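Local structure of putative phosphosugar isomerase (Clostridium difficile, 3G68) at residues L85-S90 with K111-A116; F26-R31 with S127-T132; E232-P237 with T327-D332; L228-T233 with L320-I325. The protein probably acts as a phosphosugar isomerase built from two SIS domains and probably binds a carbohydrate derivative. One frame throughout, in Å; residues are numbered along the deposited sequence.

Contact 1. Residues L85-S90 with K111-A116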
loop_
_atom_site.group_PDB
_atom_site.type_symbol
_atom_site.label_atom_id
_atom_site.label_comp_id
_atom_site.label_asym_id
_atom_site.label_seq_id
_atom_site.Cartn_x
_atom_site.Cartn_y
_atom_site.Cartn_z
ATOM N N LEU B 85 18.089 20.777 55.518
ATOM C CA LEU B 85 17.211 19.603 55.444
ATOM C C LEU B 85 18.039 18.330 55.695
ATOM O O LEU B 85 19.013 18.054 54.968
ATOM C CB LEU B 85 16.538 19.510 54.071
ATOM C CG LEU B 85 15.683 18.268 53.738
ATOM C CD1 LEU B 85 14.413 18.229 54.593
ATOM C CD2 LEU B 85 15.350 18.176 52.218
ATOM N N VAL B 86 17.675 17.572 56.728
ATOM C CA VAL B 86 18.322 16.275 56.979
ATOM C C VAL B 86 17.418 15.205 56.366
ATOM O O VAL B 86 16.241 15.073 56.741
ATOM C CB VAL B 86 18.575 15.980 58.469
ATOM C CG1 VAL B 86 19.187 14.582 58.637
ATOM C CG2 VAL B 86 19.483 17.028 59.046
ATOM N N VAL B 87 17.959 14.478 55.395
ATOM C CA VAL B 87 17.237 13.396 54.758
ATOM C C VAL B 87 17.728 12.085 55.379
ATOM O O VAL B 87 18.856 11.654 55.128
ATOM C CB VAL B 87 17.427 13.380 53.241
ATOM C CG1 VAL B 87 16.567 12.290 52.629
ATOM C CG2 VAL B 87 17.080 14.742 52.616
ATOM N N GLY B 88 16.877 11.490 56.216
ATOM C CA GLY B 88 17.137 10.190 56.816
ATOM C C GLY B 88 16.706 9.098 55.837
ATOM O O GLY B 88 15.563 9.100 55.367
ATOM N N VAL B 89 17.612 8.170 55.539
ATOM C CA VAL B 89 17.378 7.050 54.615
ATOM C C VAL B 89 17.458 5.715 55.379
ATOM O O VAL B 89 18.452 5.435 56.051
ATOM C CB VAL B 89 18.411 7.081 53.492
ATOM C CG1 VAL B 89 18.170 5.941 52.466
ATOM C CG2 VAL B 89 18.397 8.437 52.783
ATOM N N SER B 90 16.402 4.909 55.305
ATOM C CA SER B 90 16.370 3.582 55.932
ATOM C C SER B 90 15.333 2.743 55.221
ATOM O O SER B 90 14.155 3.033 55.368
ATOM C CB SER B 90 16.031 3.679 57.429
ATOM O OG SER B 90 15.921 2.387 58.023
ATOM N N LYS B 111 15.059 20.970 59.060
ATOM C CA LYS B 111 13.883 20.353 58.445
ATOM C C LYS B 111 14.222 18.864 58.257
ATOM O O LYS B 111 15.374 18.530 57.980
ATOM C CB LYS B 111 13.567 21.044 57.128
ATOM C CG LYS B 111 13.095 22.471 57.341
ATOM C CD LYS B 111 12.999 23.243 56.071
ATOM C CE LYS B 111 12.352 24.602 56.316
ATOM N NZ LYS B 111 12.117 25.332 55.035
ATOM N N ILE B 112 13.244 17.983 58.466
ATOM C CA ILE B 112 13.473 16.546 58.418
ATOM C C ILE B 112 12.664 15.879 57.308
ATOM O O ILE B 112 11.449 16.116 57.164
ATOM C CB ILE B 112 13.093 15.875 59.753
ATOM C CG1 ILE B 112 13.789 16.555 60.946
ATOM C CG2 ILE B 112 13.422 14.378 59.733
ATOM C CD1 ILE B 112 15.335 16.578 60.904
ATOM N N ALA B 113 13.343 15.049 56.528
ATOM C CA ALA B 113 12.708 14.261 55.482
ATOM C C ALA B 113 13.090 12.808 55.702
ATOM O O ALA B 113 14.205 12.526 56.191
ATOM C CB ALA B 113 13.142 14.744 54.109
ATOM N N SER B 114 12.170 11.898 55.374
ATOM C CA SER B 114 12.410 10.464 55.481
ATOM C C SER B 114 12.321 9.766 54.111
ATOM O O SER B 114 11.572 10.188 53.237
ATOM C CB SER B 114 11.438 9.805 56.474
ATOM O OG SER B 114 10.068 10.052 56.142
HETATM N N MSE B 115 13.130 8.720 53.928
HETATM C CA MSE B 115 13.072 7.874 52.747
HETATM C C MSE B 115 13.137 6.425 53.187
HETATM O O MSE B 115 14.214 5.822 53.291
HETATM C CB MSE B 115 14.183 8.218 51.751
HETATM C CG MSE B 115 14.042 9.597 51.157
HETATM SE SE MSE B 115 15.101 9.750 49.504
HETATM C CE MSE B 115 14.494 11.607 48.890
ATOM N N ALA B 116 11.974 5.906 53.542
ATOM C CA ALA B 116 11.810 4.519 53.922
ATOM C C ALA B 116 11.135 3.776 52.769
ATOM O O ALA B 116 10.441 4.390 51.935
ATOM C CB ALA B 116 10.984 4.423 55.202
#
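The peptides of Val86 and Lys111 meet edge on in two parallel strands, with Val86 N 2.8 Å from Lys111 O. Ser90 N, at the far end, reaches Met115 O from 36° above the carbonyl plane. Between these two ends, Ala113 N to Val86 O, Gly88 N to Ala113 O and Met115 N to Gly88 O complete five bonds. Leu85, Val87 and Val89 share one face of the pair with Lys111, Ala113 and Met115. On this face Leu85 CD1 lies 3.7 Å from Ala113 CB. Leu85 CG stands opposite its own backbone N (chi1 174°), and this lays CD1 over the Lys111 carbonyl. Val87 CG1 meets CG of Met115, a selenomethionine, at 4.0 Å. On the other face Ile112 CD1 comes to 4.1 Å from Val86 CB, against helix 96-107. Ser114 OG on that face is held by Asp124. Strand 36-40 bonds to the other edge of 85-90, and strand 129-130 to that of 111-116. Ser90 OG binds a citrate, probably from the crystallisation liquor. The two strands and helix 96-107 form a beta-alpha-beta unit within the parallel five-stranded sheet of the SIS domain.

Contact 2. Residues F26-R31 with S127-T132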
loop_
_atom_site.group_PDB
_atom_site.type_symbol
_atom_site.label_atom_id
_atom_site.label_comp_id
_atom_site.label_asym_id
_atom_site.label_seq_id
_atom_site.Cartn_x
_atom_site.Cartn_y
_atom_site.Cartn_z
ATOM N N PHE B 26 7.160 14.882 45.588
ATOM C CA PHE B 26 8.052 15.978 45.955
ATOM C C PHE B 26 7.428 17.383 45.890
ATOM O O PHE B 26 8.138 18.391 46.014
ATOM C CB PHE B 26 9.262 15.918 45.032
ATOM C CG PHE B 26 10.048 14.646 45.186
ATOM C CD1 PHE B 26 10.823 14.437 46.331
ATOM C CD2 PHE B 26 10.001 13.640 44.217
ATOM C CE1 PHE B 26 11.544 13.249 46.505
ATOM C CE2 PHE B 26 10.736 12.447 44.396
ATOM C CZ PHE B 26 11.515 12.271 45.535
ATOM N N ASN B 27 6.111 17.452 45.722
ATOM C CA ASN B 27 5.468 18.738 45.532
ATOM C C ASN B 27 5.627 19.733 46.679
ATOM O O ASN B 27 5.719 20.928 46.426
ATOM C CB ASN B 27 3.983 18.589 45.275
ATOM C CG ASN B 27 3.381 19.873 44.702
ATOM O OD1 ASN B 27 3.799 20.356 43.644
ATOM N ND2 ASN B 27 2.446 20.440 45.412
ATOM N N GLU B 28 5.672 19.228 47.911
ATOM C CA GLU B 28 5.771 20.069 49.112
ATOM C C GLU B 28 7.228 20.359 49.454
ATOM O O GLU B 28 7.603 21.504 49.650
ATOM C CB GLU B 28 5.079 19.391 50.313
ATOM C CG GLU B 28 4.917 20.282 51.571
ATOM C CD GLU B 28 4.603 19.507 52.845
ATOM O OE1 GLU B 28 4.851 18.281 52.883
ATOM O OE2 GLU B 28 4.158 20.130 53.843
ATOM N N VAL B 29 8.052 19.318 49.533
ATOM C CA VAL B 29 9.461 19.516 49.898
ATOM C C VAL B 29 10.209 20.450 48.926
ATOM O O VAL B 29 11.107 21.153 49.347
ATOM C CB VAL B 29 10.233 18.163 50.092
ATOM C CG1 VAL B 29 10.370 17.425 48.763
ATOM C CG2 VAL B 29 11.610 18.402 50.757
ATOM N N LYS B 30 9.848 20.458 47.646
ATOM C CA LYS B 30 10.544 21.302 46.652
ATOM C C LYS B 30 10.333 22.793 46.929
ATOM O O LYS B 30 11.111 23.629 46.468
ATOM C CB LYS B 30 10.049 20.997 45.232
ATOM C CG LYS B 30 8.638 21.520 44.880
ATOM C CD LYS B 30 8.219 21.188 43.447
ATOM C CE LYS B 30 6.859 21.765 43.134
ATOM N NZ LYS B 30 6.387 21.445 41.767
ATOM N N ARG B 31 9.221 23.094 47.612
ATOM C CA ARG B 31 8.815 24.440 47.947
ATOM C C ARG B 31 9.490 25.026 49.215
ATOM O O ARG B 31 9.408 26.218 49.430
ATOM C CB ARG B 31 7.278 24.512 48.072
ATOM C CG ARG B 31 6.511 24.088 46.820
ATOM C CD ARG B 31 5.011 23.948 47.095
ATOM N NE ARG B 31 4.290 23.368 45.964
ATOM C CZ ARG B 31 3.920 24.027 44.860
ATOM N NH1 ARG B 31 4.188 25.323 44.686
ATOM N NH2 ARG B 31 3.264 23.384 43.904
ATOM N N SER B 127 9.368 13.171 60.842
ATOM C CA SER B 127 9.639 13.768 59.539
ATOM C C SER B 127 8.596 14.801 59.125
ATOM O O SER B 127 7.394 14.586 59.297
ATOM C CB SER B 127 9.705 12.659 58.485
ATOM O OG SER B 127 10.665 11.689 58.865
ATOM N N ASP B 128 9.077 15.910 58.563
ATOM C CA ASP B 128 8.238 16.954 58.032
ATOM C C ASP B 128 7.782 16.505 56.635
ATOM O O ASP B 128 6.658 16.810 56.238
ATOM C CB ASP B 128 9.016 18.274 57.975
ATOM C CG ASP B 128 9.460 18.744 59.371
ATOM O OD1 ASP B 128 8.572 18.913 60.237
ATOM O OD2 ASP B 128 10.678 18.929 59.613
ATOM N N TYR B 129 8.646 15.758 55.917
ATOM C CA TYR B 129 8.373 15.290 54.540
ATOM C C TYR B 129 8.600 13.796 54.390
ATOM O O TYR B 129 9.741 13.345 54.494
ATOM C CB TYR B 129 9.281 16.032 53.553
ATOM C CG TYR B 129 9.297 17.483 53.859
ATOM C CD1 TYR B 129 8.182 18.274 53.570
ATOM C CD2 TYR B 129 10.381 18.068 54.491
ATOM C CE1 TYR B 129 8.162 19.619 53.890
ATOM C CE2 TYR B 129 10.381 19.415 54.808
ATOM C CZ TYR B 129 9.266 20.184 54.508
ATOM O OH TYR B 129 9.260 21.512 54.829
ATOM N N ILE B 130 7.524 13.040 54.172
ATOM C CA ILE B 130 7.597 11.589 54.067
ATOM C C ILE B 130 7.766 11.292 52.591
ATOM O O ILE B 130 6.785 11.251 51.846
ATOM C CB ILE B 130 6.340 10.931 54.664
ATOM C CG1 ILE B 130 6.250 11.249 56.159
ATOM C CG2 ILE B 130 6.352 9.422 54.458
ATOM C CD1 ILE B 130 4.950 10.784 56.810
ATOM N N LEU B 131 9.025 11.124 52.177
ATOM C CA LEU B 131 9.398 10.912 50.773
ATOM C C LEU B 131 9.666 9.425 50.526
ATOM O O LEU B 131 10.776 9.023 50.137
ATOM C CB LEU B 131 10.626 11.767 50.449
ATOM C CG LEU B 131 10.569 13.255 50.752
ATOM C CD1 LEU B 131 11.902 13.893 50.413
ATOM C CD2 LEU B 131 9.420 13.930 49.958
ATOM N N THR B 132 8.630 8.635 50.797
ATOM C CA THR B 132 8.631 7.181 50.702
ATOM C C THR B 132 9.192 6.676 49.376
ATOM O O THR B 132 8.841 7.191 48.316
ATOM C CB THR B 132 7.198 6.643 50.863
ATOM O OG1 THR B 132 6.588 7.286 52.006
ATOM C CG2 THR B 132 7.203 5.123 51.038
HETATM O O HOH W 1 4.994 19.069 56.615
#
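Val29 and Tyr129 are brought together by their first torsions. Val29 places CG1 between its backbone N and carbonyl carbon (chi1 67°), so that CG1 faces Leu131 while CG2 faces the Tyr129 ring. Tyr129 turns its ring opposite its own carbonyl carbon (chi1 -45°), toward residues 26-31. The contact lies on the face of the parallel SIS-domain sheet that carries Leu85 and Ala113, beside 129-130, the outermost strand within the chain. The turn after helix 22-25 packs there. Val29 CG2 sits over one face of the Tyr129 ring, 4.2 Å from the centroid and 21° off the normal, which makes a CH-pi contact. Val29 CB lies 3.9 Å from Tyr129 CG. The opposite face of this ring is lined by Asp128 CB. Glu28 comes to the ring edge with its carboxylate plane nearly perpendicular to the ring. A water links Glu28 OE2 to Asp128 O, donating to both. Glu28 has two deposited conformers, so its part is doubtful. No direct hydrogen bond joins the two segments. Leu157 of helix 145-165 touches both Phe26 and Val29, and Leu85 of strand 84-90 touches Val29 and Tyr129. Phe26 and Leu131 cross at about a right angle. Leu131 CD2 touches both Val29 CG1, at 3.8 Å, and Phe26 CD1, at 3.9 Å.

Contact 3. Residues E232-P237 with T327-D332; sequences ETMRIP and TLRGVD
Met234 and Arg329 carry this contact, and both have bent side chains. Met234, a selenomethionine, bends at chi2 (-74°) and again at chi3. Its CE thereby comes over the centre of the Arg329 guanidinium, 3.5 Å from CZ. The two side chains cross at about a right angle. Arg329 runs extended as far as CD and then turns at chi3 (55°), which brings the guanidinium to the end of helix 220-234. There Arg329 NH2 gives a fairly straight bond of 2.9 Å to Met234 O, which lies in the guanidinium plane. Ile236 CG2 sits at the same guanidinium's edge, 3.3 Å from NH2. A water in this plane accepts from Arg329 NE and donates to Thr233 O at 2.9 Å. Arg329 NH1 bonds to Val206 O and Ser208 O, so all three nitrogens have partners. These bonds fix the rotation of the group.

Arg235 behaves differently. Its chain is extended from CG to NE and runs back along the helix end, where NE bonds to Glu232 O at 2.9 Å. NH2 also reaches Val335 O. Val331 CG1 lies over one face of this guanidinium, 3.4 Å from NH1 and offset toward the rim. Both positive groups would probably suit the carbonyl-rich helix end. Arg235 has positive phi (55°), and the chain leaves the helix there. The site is the C-terminal end of a helix, where arginine side chains bond to the last carbonyls, just before strand 238-242 of the second five-stranded parallel sheet.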
loop_
_atom_site.group_PDB
_atom_site.type_symbol
_atom_site.label_atom_id
_atom_site.label_comp_id
_atom_site.label_asym_id
_atom_site.label_seq_id
_atom_site.Cartn_x
_atom_site.Cartn_y
_atom_site.Cartn_z
ATOM N N GLU B 232 28.040 -10.006 52.597
ATOM C CA GLU B 232 26.856 -10.562 53.285
ATOM C C GLU B 232 26.397 -11.903 52.729
ATOM O O GLU B 232 25.843 -12.710 53.462
ATOM C CB GLU B 232 25.708 -9.564 53.200
ATOM C CG GLU B 232 25.938 -8.283 54.002
ATOM C CD GLU B 232 24.850 -7.207 53.788
ATOM O OE1 GLU B 232 24.102 -7.244 52.785
ATOM O OE2 GLU B 232 24.775 -6.299 54.638
ATOM N N THR B 233 26.660 -12.161 51.451
ATOM C CA THR B 233 26.148 -13.368 50.782
ATOM C C THR B 233 27.204 -14.445 50.542
ATOM O O THR B 233 26.930 -15.643 50.684
ATOM C CB THR B 233 25.454 -12.976 49.460
ATOM O OG1 THR B 233 26.369 -12.286 48.584
ATOM C CG2 THR B 233 24.249 -12.078 49.749
HETATM N N MSE B 234 28.400 -14.025 50.161
HETATM C CA MSE B 234 29.519 -14.960 49.953
HETATM C C MSE B 234 30.186 -15.308 51.279
HETATM O O MSE B 234 30.900 -16.322 51.389
HETATM C CB MSE B 234 30.552 -14.360 49.003
HETATM C CG MSE B 234 30.011 -13.980 47.641
HETATM SE SE MSE B 234 29.686 -15.538 46.530
HETATM C CE MSE B 234 31.553 -15.999 46.185
ATOM N N ARG B 235 30.006 -14.444 52.280
ATOM C CA ARG B 235 30.502 -14.662 53.648
ATOM C C ARG B 235 31.999 -14.940 53.775
ATOM O O ARG B 235 32.442 -15.894 54.431
ATOM C CB ARG B 235 29.652 -15.722 54.308
ATOM C CG ARG B 235 28.266 -15.165 54.374
ATOM C CD ARG B 235 27.271 -16.047 54.846
ATOM N NE ARG B 235 26.001 -15.375 54.657
ATOM C CZ ARG B 235 24.817 -15.915 54.912
ATOM N NH1 ARG B 235 24.715 -17.144 55.406
ATOM N NH2 ARG B 235 23.731 -15.193 54.671
ATOM N N ILE B 236 32.739 -14.059 53.124
ATOM C CA ILE B 236 34.189 -14.066 53.085
ATOM C C ILE B 236 34.607 -12.608 53.138
ATOM O O ILE B 236 33.756 -11.714 53.002
ATOM C CB ILE B 236 34.728 -14.731 51.765
ATOM C CG1 ILE B 236 34.210 -13.992 50.527
ATOM C CG2 ILE B 236 34.399 -16.238 51.745
ATOM C CD1 ILE B 236 34.701 -14.575 49.198
ATOM N N PRO B 237 35.906 -12.349 53.303
ATOM C CA PRO B 237 36.316 -10.952 53.260
ATOM C C PRO B 237 36.093 -10.292 51.919
ATOM O O PRO B 237 36.512 -10.834 50.868
ATOM C CB PRO B 237 37.811 -11.007 53.592
ATOM C CG PRO B 237 37.946 -12.251 54.392
ATOM C CD PRO B 237 37.046 -13.211 53.664
ATOM N N THR B 327 24.233 -19.836 46.391
ATOM C CA THR B 327 23.425 -21.070 46.343
ATOM C C THR B 327 24.302 -22.297 46.033
ATOM O O THR B 327 23.922 -23.416 46.358
ATOM C CB THR B 327 22.238 -20.968 45.331
ATOM O OG1 THR B 327 22.749 -20.908 43.992
ATOM C CG2 THR B 327 21.434 -19.723 45.585
ATOM N N LEU B 328 25.466 -22.090 45.396
ATOM C CA LEU B 328 26.421 -23.177 45.140
ATOM C C LEU B 328 27.463 -23.329 46.262
ATOM O O LEU B 328 28.344 -24.171 46.156
ATOM C CB LEU B 328 27.123 -22.932 43.803
ATOM C CG LEU B 328 26.279 -22.608 42.574
ATOM C CD1 LEU B 328 27.189 -22.431 41.373
ATOM C CD2 LEU B 328 25.251 -23.691 42.312
ATOM N N ARG B 329 27.337 -22.554 47.341
ATOM C CA ARG B 329 28.250 -22.526 48.478
ATOM C C ARG B 329 27.505 -22.679 49.808
ATOM O O ARG B 329 27.944 -22.181 50.847
ATOM C CB ARG B 329 29.045 -21.192 48.494
ATOM C CG ARG B 329 29.915 -20.941 47.288
ATOM C CD ARG B 329 30.204 -19.437 47.095
ATOM N NE ARG B 329 30.789 -18.747 48.264
ATOM C CZ ARG B 329 32.091 -18.593 48.499
ATOM N NH1 ARG B 329 33.001 -19.058 47.670
ATOM N NH2 ARG B 329 32.498 -17.928 49.581
ATOM N N GLY B 330 26.367 -23.362 49.775
ATOM C CA GLY B 330 25.581 -23.659 50.981
ATOM C C GLY B 330 24.849 -22.528 51.680
ATOM O O GLY B 330 24.561 -22.640 52.872
ATOM N N VAL B 331 24.538 -21.455 50.951
ATOM C CA VAL B 331 23.888 -20.305 51.534
ATOM C C VAL B 331 22.684 -19.900 50.711
ATOM O O VAL B 331 22.695 -19.942 49.475
ATOM C CB VAL B 331 24.837 -19.113 51.579
ATOM C CG1 VAL B 331 24.149 -17.827 52.083
ATOM C CG2 VAL B 331 26.078 -19.449 52.446
ATOM N N ASP B 332 21.631 -19.526 51.434
ATOM C CA ASP B 332 20.474 -18.909 50.859
ATOM C C ASP B 332 20.848 -17.459 51.094
ATOM O O ASP B 332 20.813 -16.987 52.245
ATOM C CB ASP B 332 19.188 -19.282 51.609
ATOM C CG ASP B 332 17.981 -18.500 51.118
ATOM O OD1 ASP B 332 18.172 -17.493 50.398
ATOM O OD2 ASP B 332 16.842 -18.880 51.480
HETATM O O HOH W 2 28.281 -18.169 50.080
#

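Contact 4. Residues L228-T233 with L320-I325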
loop_
_atom_site.group_PDB
_atom_site.type_symbol
_atom_site.label_atom_id
_atom_site.label_comp_id
_atom_site.label_asym_id
_atom_site.label_seq_id
_atom_site.Cartn_x
_atom_site.Cartn_y
_atom_site.Cartn_z
ATOM N N LEU B 228 29.808 -4.730 50.098
ATOM C CA LEU B 228 28.991 -5.153 51.266
ATOM C C LEU B 228 28.048 -6.306 50.900
ATOM O O LEU B 228 27.919 -7.248 51.668
ATOM C CB LEU B 228 28.160 -3.989 51.837
ATOM C CG LEU B 228 27.187 -4.260 52.983
ATOM C CD1 LEU B 228 27.930 -4.861 54.226
ATOM C CD2 LEU B 228 26.353 -2.977 53.360
ATOM N N LYS B 229 27.400 -6.243 49.737
ATOM C CA LYS B 229 26.440 -7.315 49.374
ATOM C C LYS B 229 27.146 -8.645 49.118
ATOM O O LYS B 229 26.644 -9.695 49.519
ATOM C CB LYS B 229 25.530 -6.907 48.212
ATOM C CG LYS B 229 24.510 -5.821 48.613
ATOM C CD LYS B 229 23.440 -6.369 49.561
ATOM C CE LYS B 229 22.929 -5.347 50.567
ATOM N NZ LYS B 229 22.119 -4.306 49.975
ATOM N N LEU B 230 28.323 -8.595 48.508
ATOM C CA LEU B 230 29.132 -9.826 48.342
ATOM C C LEU B 230 29.535 -10.356 49.732
ATOM O O LEU B 230 29.496 -11.561 49.977
ATOM C CB LEU B 230 30.390 -9.569 47.511
ATOM C CG LEU B 230 30.282 -9.483 45.975
ATOM C CD1 LEU B 230 31.598 -8.983 45.357
ATOM C CD2 LEU B 230 29.890 -10.833 45.396
ATOM N N LEU B 231 29.979 -9.472 50.617
ATOM C CA LEU B 231 30.363 -9.887 51.969
ATOM C C LEU B 231 29.217 -10.602 52.664
ATOM O O LEU B 231 29.402 -11.669 53.255
ATOM C CB LEU B 231 30.774 -8.691 52.838
ATOM C CG LEU B 231 31.249 -8.964 54.282
ATOM C CD1 LEU B 231 32.172 -7.809 54.743
ATOM C CD2 LEU B 231 30.085 -9.185 55.290
ATOM N N GLU B 232 28.040 -10.006 52.597
ATOM C CA GLU B 232 26.856 -10.562 53.285
ATOM C C GLU B 232 26.397 -11.903 52.729
ATOM O O GLU B 232 25.843 -12.710 53.462
ATOM C CB GLU B 232 25.708 -9.564 53.200
ATOM C CG GLU B 232 25.938 -8.283 54.002
ATOM C CD GLU B 232 24.850 -7.207 53.788
ATOM O OE1 GLU B 232 24.102 -7.244 52.785
ATOM O OE2 GLU B 232 24.775 -6.299 54.638
ATOM N N THR B 233 26.660 -12.161 51.451
ATOM C CA THR B 233 26.148 -13.368 50.782
ATOM C C THR B 233 27.204 -14.445 50.542
ATOM O O THR B 233 26.930 -15.643 50.684
ATOM C CB THR B 233 25.454 -12.976 49.460
ATOM O OG1 THR B 233 26.369 -12.286 48.584
ATOM C CG2 THR B 233 24.249 -12.078 49.749
ATOM N N LEU B 320 24.019 -9.881 40.849
ATOM C CA LEU B 320 23.588 -11.179 40.335
ATOM C C LEU B 320 24.452 -12.298 40.882
ATOM O O LEU B 320 23.943 -13.409 41.154
ATOM C CB LEU B 320 23.446 -11.225 38.808
ATOM C CG LEU B 320 22.824 -12.490 38.243
ATOM C CD1 LEU B 320 21.428 -12.794 38.876
ATOM C CD2 LEU B 320 22.688 -12.343 36.740
ATOM N N ILE B 321 25.755 -12.030 41.049
ATOM C CA ILE B 321 26.651 -12.982 41.691
ATOM C C ILE B 321 26.134 -13.288 43.091
ATOM O O ILE B 321 26.112 -14.445 43.475
ATOM C CB ILE B 321 28.112 -12.503 41.769
ATOM C CG1 ILE B 321 28.777 -12.597 40.402
ATOM C CG2 ILE B 321 28.916 -13.379 42.770
ATOM C CD1 ILE B 321 30.177 -11.908 40.309
ATOM N N CYS B 322 25.682 -12.253 43.810
ATOM C CA CYS B 322 25.138 -12.430 45.165
ATOM C C CYS B 322 23.919 -13.336 45.200
ATOM O O CYS B 322 23.715 -14.067 46.167
ATOM C CB CYS B 322 24.829 -11.090 45.835
ATOM S SG CYS B 322 26.270 -10.009 46.062
ATOM N N GLY B 323 23.083 -13.271 44.166
ATOM C CA GLY B 323 21.911 -14.111 44.091
ATOM C C GLY B 323 22.232 -15.540 43.686
ATOM O O GLY B 323 21.635 -16.485 44.232
ATOM N N GLU B 324 23.182 -15.717 42.768
ATOM C CA GLU B 324 23.446 -17.044 42.185
ATOM C C GLU B 324 24.549 -17.945 42.760
ATOM O O GLU B 324 24.392 -19.171 42.861
ATOM C CB GLU B 324 23.766 -16.899 40.711
ATOM C CG GLU B 324 22.610 -16.370 39.882
ATOM C CD GLU B 324 22.891 -16.493 38.360
ATOM O OE1 GLU B 324 24.055 -16.740 37.988
ATOM O OE2 GLU B 324 21.950 -16.335 37.539
ATOM N N ILE B 325 25.684 -17.343 43.067
ATOM C CA ILE B 325 26.857 -18.123 43.504
ATOM C C ILE B 325 26.721 -18.645 44.935
ATOM O O ILE B 325 27.116 -19.777 45.175
ATOM C CB ILE B 325 28.177 -17.361 43.213
ATOM C CG1 ILE B 325 28.274 -17.077 41.696
ATOM C CG2 ILE B 325 29.408 -18.133 43.715
ATOM C CD1 ILE B 325 28.455 -18.341 40.756
#
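Thr233 OG1 donates to Lys229 O at 2.8 Å, one turn back in the same helix, and also rests against Cys322. Its distance to Cys322 CB is 3.4 Å. OG1 is placed between its own backbone N and carbonyl carbon (chi1 59°), a rotamer that lets a helical threonine reach back to the preceding turn. Its donor direction is thus spent within the helix. Thr233 CG2 also comes near Cys322 CB.

Cys322 has the most surface covered by the other helix. Its SG stands opposite its own carbonyl carbon (chi1 -61°) and points at the neighbouring helix. It reaches the backbone itself: SG is 3.5 Å from Lys229 C and 3.5 Å from Leu230 N. Lys229 CB and Leu230 CD2 lie beside the sulfur, each at 3.8 Å. Such a small side chain allows close backbones, and the CA atoms of Leu230 and Cys322 are 5.7 Å apart. Leu230 CD2 also meets Ile321 CG2, the two side chains crossing at a slant. No hydrogen bond joins the two segments; they meet by van der Waals packing round the sulfur.

Lys229 bends at three torsions and leads its amine away from the cysteine. NZ makes a salt bridge with Glu225 and bonds to Lys143 O and Thr44 OG1.

Segments 228-233 and 320-324 run almost parallel, 8° apart, with their axes 9.2 Å from each other at closest. Beyond them, helix 187-200 covers Leu320 and Ile321, helix 202-206 touches Ile321 and Ile325, and Gln5 of helix 4-20 meets Leu320 and Glu324.

How the contacts relate
The contacts form two groups. Contacts 1 and 2 belong to one parallel sheet, with centres about 9 Å apart. Strand 111-116 joins them, through Ile112 O to Asp128 N at 2.8 Å and Ser114 O to Leu131 N at 2.9 Å, both probable hydrogen bonds. Contacts 3 and 4 lie about 7 Å apart between centres and share Glu232 and Thr233 of helix 220-234. There Met234 SE packs on Ile325 CG2. The groups are well separated: the centres of contacts 2 and 3 are about 39 Å apart, on opposite sides of the chain's centre. Contacts 1 and 4 each have a side chain near a bound citrate, Ser90 about 3 Å and Lys229 about 6 Å away; it probably comes from the crystallisation liquor but may mark a pocket.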